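Local coordinates for Molybdate/tungstate binding protein (Sporomusa ovata, PDB 1FR3), which binds the oxyanions molybdate and tungstate as an assembly of small subunits, probably serving molybdate homeostasis in the cell, at residues 7-12 against 32-37; 14-19 against 23-28. One frame throughout, in Å; residues are numbered along the deposited sequence.

Contact 1. Residues 7-12 against 32-37; sequences NKLEAT and TELVAA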
loop_
_atom_site.group_PDB
_atom_site.type_symbol
_atom_site.label_atom_id
_atom_site.label_comp_id
_atom_site.label_asym_id
_atom_site.label_seq_id
_atom_site.Cartn_x
_atom_site.Cartn_y
_atom_site.Cartn_z
ATOM N N ASN A 7 -3.857 2.506 12.766
ATOM C CA ASN A 7 -4.652 3.739 12.780
ATOM C C ASN A 7 -6.134 3.479 12.663
ATOM O O ASN A 7 -6.572 3.006 11.611
ATOM C CB ASN A 7 -4.147 4.646 11.643
ATOM C CG ASN A 7 -2.668 4.930 11.872
ATOM O OD1 ASN A 7 -2.345 5.718 12.764
ATOM N ND2 ASN A 7 -1.800 4.285 11.112
ATOM N N LYS A 8 -6.894 3.816 13.693
ATOM C CA LYS A 8 -8.333 3.680 13.704
ATOM C C LYS A 8 -8.960 5.067 13.910
ATOM O O LYS A 8 -8.623 5.735 14.896
ATOM C CB LYS A 8 -8.843 2.764 14.820
ATOM C CG LYS A 8 -8.655 1.279 14.620
ATOM C CD LYS A 8 -7.289 0.768 15.051
ATOM C CE LYS A 8 -7.342 -0.743 15.252
ATOM N NZ LYS A 8 -6.010 -1.291 15.639
ATOM N N LEU A 9 -9.830 5.473 12.995
ATOM C CA LEU A 9 -10.511 6.759 13.132
ATOM C C LEU A 9 -12.023 6.524 13.135
ATOM O O LEU A 9 -12.556 6.040 12.130
ATOM C CB LEU A 9 -10.126 7.727 12.019
ATOM C CG LEU A 9 -8.630 8.000 11.823
ATOM C CD1 LEU A 9 -8.411 8.734 10.507
ATOM C CD2 LEU A 9 -8.074 8.827 12.974
ATOM N N GLU A 10 -12.691 6.838 14.234
ATOM C CA GLU A 10 -14.140 6.655 14.315
ATOM C C GLU A 10 -14.835 7.785 13.562
ATOM O O GLU A 10 -14.846 8.926 14.025
ATOM C CB GLU A 10 -14.600 6.579 15.772
ATOM C CG GLU A 10 -13.974 5.391 16.502
ATOM C CD GLU A 10 -14.454 5.256 17.930
ATOM O OE1 GLU A 10 -15.227 6.116 18.404
ATOM O OE2 GLU A 10 -14.062 4.283 18.603
ATOM N N ALA A 11 -15.380 7.465 12.397
ATOM C CA ALA A 11 -15.963 8.468 11.518
ATOM C C ALA A 11 -17.404 8.197 11.121
ATOM O O ALA A 11 -18.012 7.212 11.542
ATOM C CB ALA A 11 -15.096 8.507 10.255
ATOM N N THR A 12 -17.952 9.118 10.330
ATOM C CA THR A 12 -19.332 8.979 9.867
ATOM C C THR A 12 -19.368 9.085 8.346
ATOM O O THR A 12 -18.709 9.951 7.768
ATOM C CB THR A 12 -20.256 10.041 10.493
ATOM O OG1 THR A 12 -20.273 9.891 11.921
ATOM C CG2 THR A 12 -21.688 9.911 9.999
ATOM N N THR A 32 -12.972 16.817 9.727
ATOM C CA THR A 32 -12.067 16.631 8.596
ATOM C C THR A 32 -12.703 15.642 7.619
ATOM O O THR A 32 -13.264 14.642 8.062
ATOM C CB THR A 32 -10.699 16.080 9.023
ATOM O OG1 THR A 32 -9.983 17.043 9.814
ATOM C CG2 THR A 32 -9.819 15.760 7.819
ATOM N N GLU A 33 -12.606 15.939 6.324
ATOM C CA GLU A 33 -13.151 15.017 5.335
ATOM C C GLU A 33 -12.120 13.925 5.033
ATOM O O GLU A 33 -10.952 14.220 4.805
ATOM C CB GLU A 33 -13.505 15.755 4.040
ATOM C CG GLU A 33 -14.161 14.816 3.033
ATOM C CD GLU A 33 -14.837 15.584 1.909
ATOM O OE1 GLU A 33 -15.940 16.093 2.161
ATOM O OE2 GLU A 33 -14.242 15.639 0.817
ATOM N N LEU A 34 -12.584 12.681 5.063
ATOM C CA LEU A 34 -11.736 11.538 4.734
ATOM C C LEU A 34 -12.306 10.907 3.457
ATOM O O LEU A 34 -13.516 11.001 3.221
ATOM C CB LEU A 34 -11.702 10.491 5.838
ATOM C CG LEU A 34 -11.289 10.935 7.246
ATOM C CD1 LEU A 34 -11.341 9.755 8.205
ATOM C CD2 LEU A 34 -9.896 11.556 7.208
ATOM N N VAL A 35 -11.447 10.294 2.663
ATOM C CA VAL A 35 -11.891 9.637 1.439
ATOM C C VAL A 35 -11.223 8.261 1.346
ATOM O O VAL A 35 -9.995 8.174 1.340
ATOM C CB VAL A 35 -11.592 10.436 0.164
ATOM C CG1 VAL A 35 -12.055 9.689 -1.085
ATOM C CG2 VAL A 35 -12.273 11.800 0.234
ATOM N N ALA A 36 -12.053 7.224 1.313
ATOM C CA ALA A 36 -11.550 5.866 1.154
ATOM C C ALA A 36 -12.014 5.331 -0.207
ATOM O O ALA A 36 -13.148 5.594 -0.620
ATOM C CB ALA A 36 -12.049 4.954 2.268
ATOM N N ALA A 37 -11.146 4.614 -0.893
ATOM C CA ALA A 37 -11.503 3.963 -2.157
ATOM C C ALA A 37 -11.455 2.453 -1.905
ATOM O O ALA A 37 -10.373 1.902 -1.694
ATOM C CB ALA A 37 -10.597 4.385 -3.285
#
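Leu9 and Leu34 meet methyl to methyl, CD1 of Leu9 standing 3.9 Å from CD1 of Leu34, with the two side chains crossing at a slant. In both residues CD1 is the branch that continues the chain outward, anti to CA (chi2 168° in Leu9, 179° in Leu34), which carries this methyl toward the opposite leucine. The same CD1 of Leu34 also approaches CB of Ala11, at 4.5 Å, a looser touch that brings a second residue of 7-12 into the contact. Leu34 thus supplies the apolar end that both partners share, and about half of the modest 100 Å² buried here is its own. All three residues are buried.

The backbones stay apart: the nearest CA atoms, those of Ala11 and Leu34, are 8.6 Å from each other. In the sheet, strand 22-29 separates the parent strands 7-18 and 32-39, bonding the backbone of Thr12 through Asp28 and that of Leu34 through Met27. Leu9, Ala11 and Leu34 nevertheless point toward the opposing segment, consistent with the curled sheet of the OB-type TOBE family. Tyr29 of the intervening strand packs against both leucines. On the far side of 7-12, strand 53-58 holds the main chain of Leu9 through Ala56 and that of Ala11 through Val54, and Ala56 also touches Leu34. Farther out, Leu34 of the second subunit packs on Leu9, while Asn7 OD1 accepts a hydrogen bond from Val35 N of that subunit.

Contact 2. Residues 14-19 against 23-28; sequences KEIVKG and AKIVMD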
loop_
_atom_site.group_PDB
_atom_site.type_symbol
_atom_site.label_atom_id
_atom_site.label_comp_id
_atom_site.label_asym_id
_atom_site.label_seq_id
_atom_site.Cartn_x
_atom_site.Cartn_y
_atom_site.Cartn_z
ATOM N N LYS A 14 -20.581 10.229 4.899
ATOM C CA LYS A 14 -21.333 11.365 4.375
ATOM C C LYS A 14 -21.957 11.013 3.023
ATOM O O LYS A 14 -23.156 11.219 2.804
ATOM C CB LYS A 14 -20.456 12.605 4.202
ATOM C CG LYS A 14 -19.865 13.174 5.478
ATOM C CD LYS A 14 -19.361 14.595 5.301
ATOM C CE LYS A 14 -18.146 14.669 4.390
ATOM N NZ LYS A 14 -17.620 16.067 4.297
ATOM N N GLU A 15 -21.145 10.475 2.120
ATOM C CA GLU A 15 -21.610 10.139 0.779
ATOM C C GLU A 15 -20.870 8.938 0.209
ATOM O O GLU A 15 -19.749 8.633 0.602
ATOM C CB GLU A 15 -21.435 11.356 -0.149
ATOM C CG GLU A 15 -22.384 12.487 0.219
ATOM C CD GLU A 15 -22.318 13.734 -0.625
ATOM O OE1 GLU A 15 -22.361 13.637 -1.868
ATOM O OE2 GLU A 15 -22.237 14.854 -0.062
ATOM N N ILE A 16 -21.532 8.239 -0.709
ATOM C CA ILE A 16 -20.947 7.097 -1.383
ATOM C C ILE A 16 -21.155 7.219 -2.892
ATOM O O ILE A 16 -22.302 7.419 -3.307
ATOM C CB ILE A 16 -21.559 5.758 -0.925
ATOM C CG1 ILE A 16 -21.290 5.555 0.567
ATOM C CG2 ILE A 16 -20.972 4.608 -1.737
ATOM C CD1 ILE A 16 -21.969 4.345 1.174
ATOM N N VAL A 17 -20.079 7.104 -3.658
ATOM C CA VAL A 17 -20.180 7.133 -5.116
ATOM C C VAL A 17 -19.728 5.760 -5.619
ATOM O O VAL A 17 -18.598 5.352 -5.342
ATOM C CB VAL A 17 -19.368 8.253 -5.768
ATOM C CG1 VAL A 17 -19.452 8.199 -7.289
ATOM C CG2 VAL A 17 -19.857 9.618 -5.280
ATOM N N LYS A 18 -20.608 5.043 -6.300
ATOM C CA LYS A 18 -20.323 3.696 -6.767
ATOM C C LYS A 18 -19.918 3.624 -8.230
ATOM O O LYS A 18 -20.664 4.092 -9.093
ATOM C CB LYS A 18 -21.591 2.845 -6.575
ATOM C CG LYS A 18 -22.054 2.719 -5.136
ATOM C CD LYS A 18 -23.293 1.836 -5.042
ATOM C CE LYS A 18 -23.804 1.754 -3.612
ATOM N NZ LYS A 18 -24.951 0.809 -3.489
ATOM N N GLY A 19 -18.772 3.019 -8.509
ATOM C CA GLY A 19 -18.310 2.843 -9.886
ATOM C C GLY A 19 -18.578 1.384 -10.260
ATOM O O GLY A 19 -19.341 0.725 -9.560
ATOM N N ALA A 23 -15.547 2.054 -5.193
ATOM C CA ALA A 23 -16.507 2.973 -4.596
ATOM C C ALA A 23 -15.755 4.019 -3.775
ATOM O O ALA A 23 -14.769 3.681 -3.113
ATOM C CB ALA A 23 -17.488 2.236 -3.700
ATOM N N LYS A 24 -16.184 5.265 -3.870
ATOM C CA LYS A 24 -15.595 6.340 -3.079
ATOM C C LYS A 24 -16.435 6.502 -1.818
ATOM O O LYS A 24 -17.639 6.732 -1.913
ATOM C CB LYS A 24 -15.572 7.656 -3.864
ATOM C CG LYS A 24 -15.107 8.840 -3.026
ATOM C CD LYS A 24 -15.062 10.145 -3.788
ATOM C CE LYS A 24 -16.410 10.614 -4.293
ATOM N NZ LYS A 24 -16.355 12.022 -4.800
ATOM N N ILE A 25 -15.814 6.392 -0.645
ATOM C CA ILE A 25 -16.529 6.546 0.615
ATOM C C ILE A 25 -16.042 7.859 1.240
ATOM O O ILE A 25 -14.866 7.952 1.587
ATOM C CB ILE A 25 -16.274 5.401 1.606
ATOM C CG1 ILE A 25 -16.371 4.026 0.946
ATOM C CG2 ILE A 25 -17.236 5.480 2.788
ATOM C CD1 ILE A 25 -17.663 3.686 0.260
ATOM N N VAL A 26 -16.923 8.847 1.266
ATOM C CA VAL A 26 -16.575 10.157 1.818
ATOM C C VAL A 26 -17.050 10.180 3.270
ATOM O O VAL A 26 -18.225 9.925 3.534
ATOM C CB VAL A 26 -17.223 11.321 1.054
ATOM C CG1 VAL A 26 -16.690 12.644 1.595
ATOM C CG2 VAL A 26 -16.940 11.225 -0.439
ATOM N N MET A 27 -16.133 10.440 4.195
ATOM C CA MET A 27 -16.478 10.420 5.608
ATOM C C MET A 27 -16.097 11.715 6.306
ATOM O O MET A 27 -15.272 12.491 5.823
ATOM C CB MET A 27 -15.709 9.264 6.273
ATOM C CG MET A 27 -16.138 7.890 5.777
ATOM S SD MET A 27 -14.972 6.591 6.256
ATOM C CE MET A 27 -13.664 6.863 5.064
ATOM N N ASP A 28 -16.712 11.935 7.460
ATOM C CA ASP A 28 -16.349 13.062 8.306
ATOM C C ASP A 28 -15.675 12.508 9.565
ATOM O O ASP A 28 -16.198 11.578 10.175
ATOM C CB ASP A 28 -17.549 13.911 8.739
ATOM C CG ASP A 28 -17.095 15.045 9.651
ATOM O OD1 ASP A 28 -17.306 14.930 10.874
ATOM O OD2 ASP A 28 -16.526 16.031 9.145
HETATM O O HOH W 1 -16.041 16.534 6.583
#
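Lys14 slants across Val26 and Asp28, its CE lying 3.7 Å from CG1 of Val26 and its CD 3.9 Å from CB of Asp28. A bend at chi3 (-68°) turns the chain so that its amine is joined to OD2 of Asp28 through one water, which accepts from NZ at 2.8 Å; NZ also forms a salt bridge with Glu33. With an alanine in its place, Glu33 is likely to lose its charged mate, the water its link to this strand, and the flank of Val26 part of its cover. At the backbone, O of Val26 accepts from N of Lys14 at 2.7 Å and, longer, from N of Glu15 at 3.3 Å: a classic beta bulge. The axes of strands 14-18 and 23-28 run antiparallel at 172°.

Val17 and Lys24 form a hydrogen-bonded pair whose side chains run alongside each other, CG2 of Val17 being 3.7 Å from CE of Lys24; NZ of Lys24 then reaches Asp41 of the fourth subunit. On the other face, Ile16 and Ile25 also lie side by side, CG2 of Ile16 to CD1 of Ile25 at 4.0 Å. Leu48 touches both isoleucines, helix 40-46 packs on Ala23 and Ile25 through Val43, and strand 32-39 continues the sheet beyond 23-28.

Contacts 1 and 2 share strand 7-18, and their centres lie 11 Å apart. Segment 23-28 is the bridge: Ile25 N probably donates a hydrogen bond to Ala36 O (2.8 Å), while CB of Ala11 packs on O of Asp28 at 3.3 Å. The salt bridge from Glu33 OE1 to Lys14 NZ (2.7 Å) links strands 32-39 and 7-18 across strand 22-29. Neither contact is itself a tungstate site: the side chain of Leu9 is about 12 Å from a bound tungstate, that of Ala23 about 8 Å. Pocket residues lie just beyond the segments, with Ser4 to Arg6 preceding 7-12, Thr20 to Met22 at the hairpin turn and the start of its second strand, and Ile38 and Thr39 following 32-37.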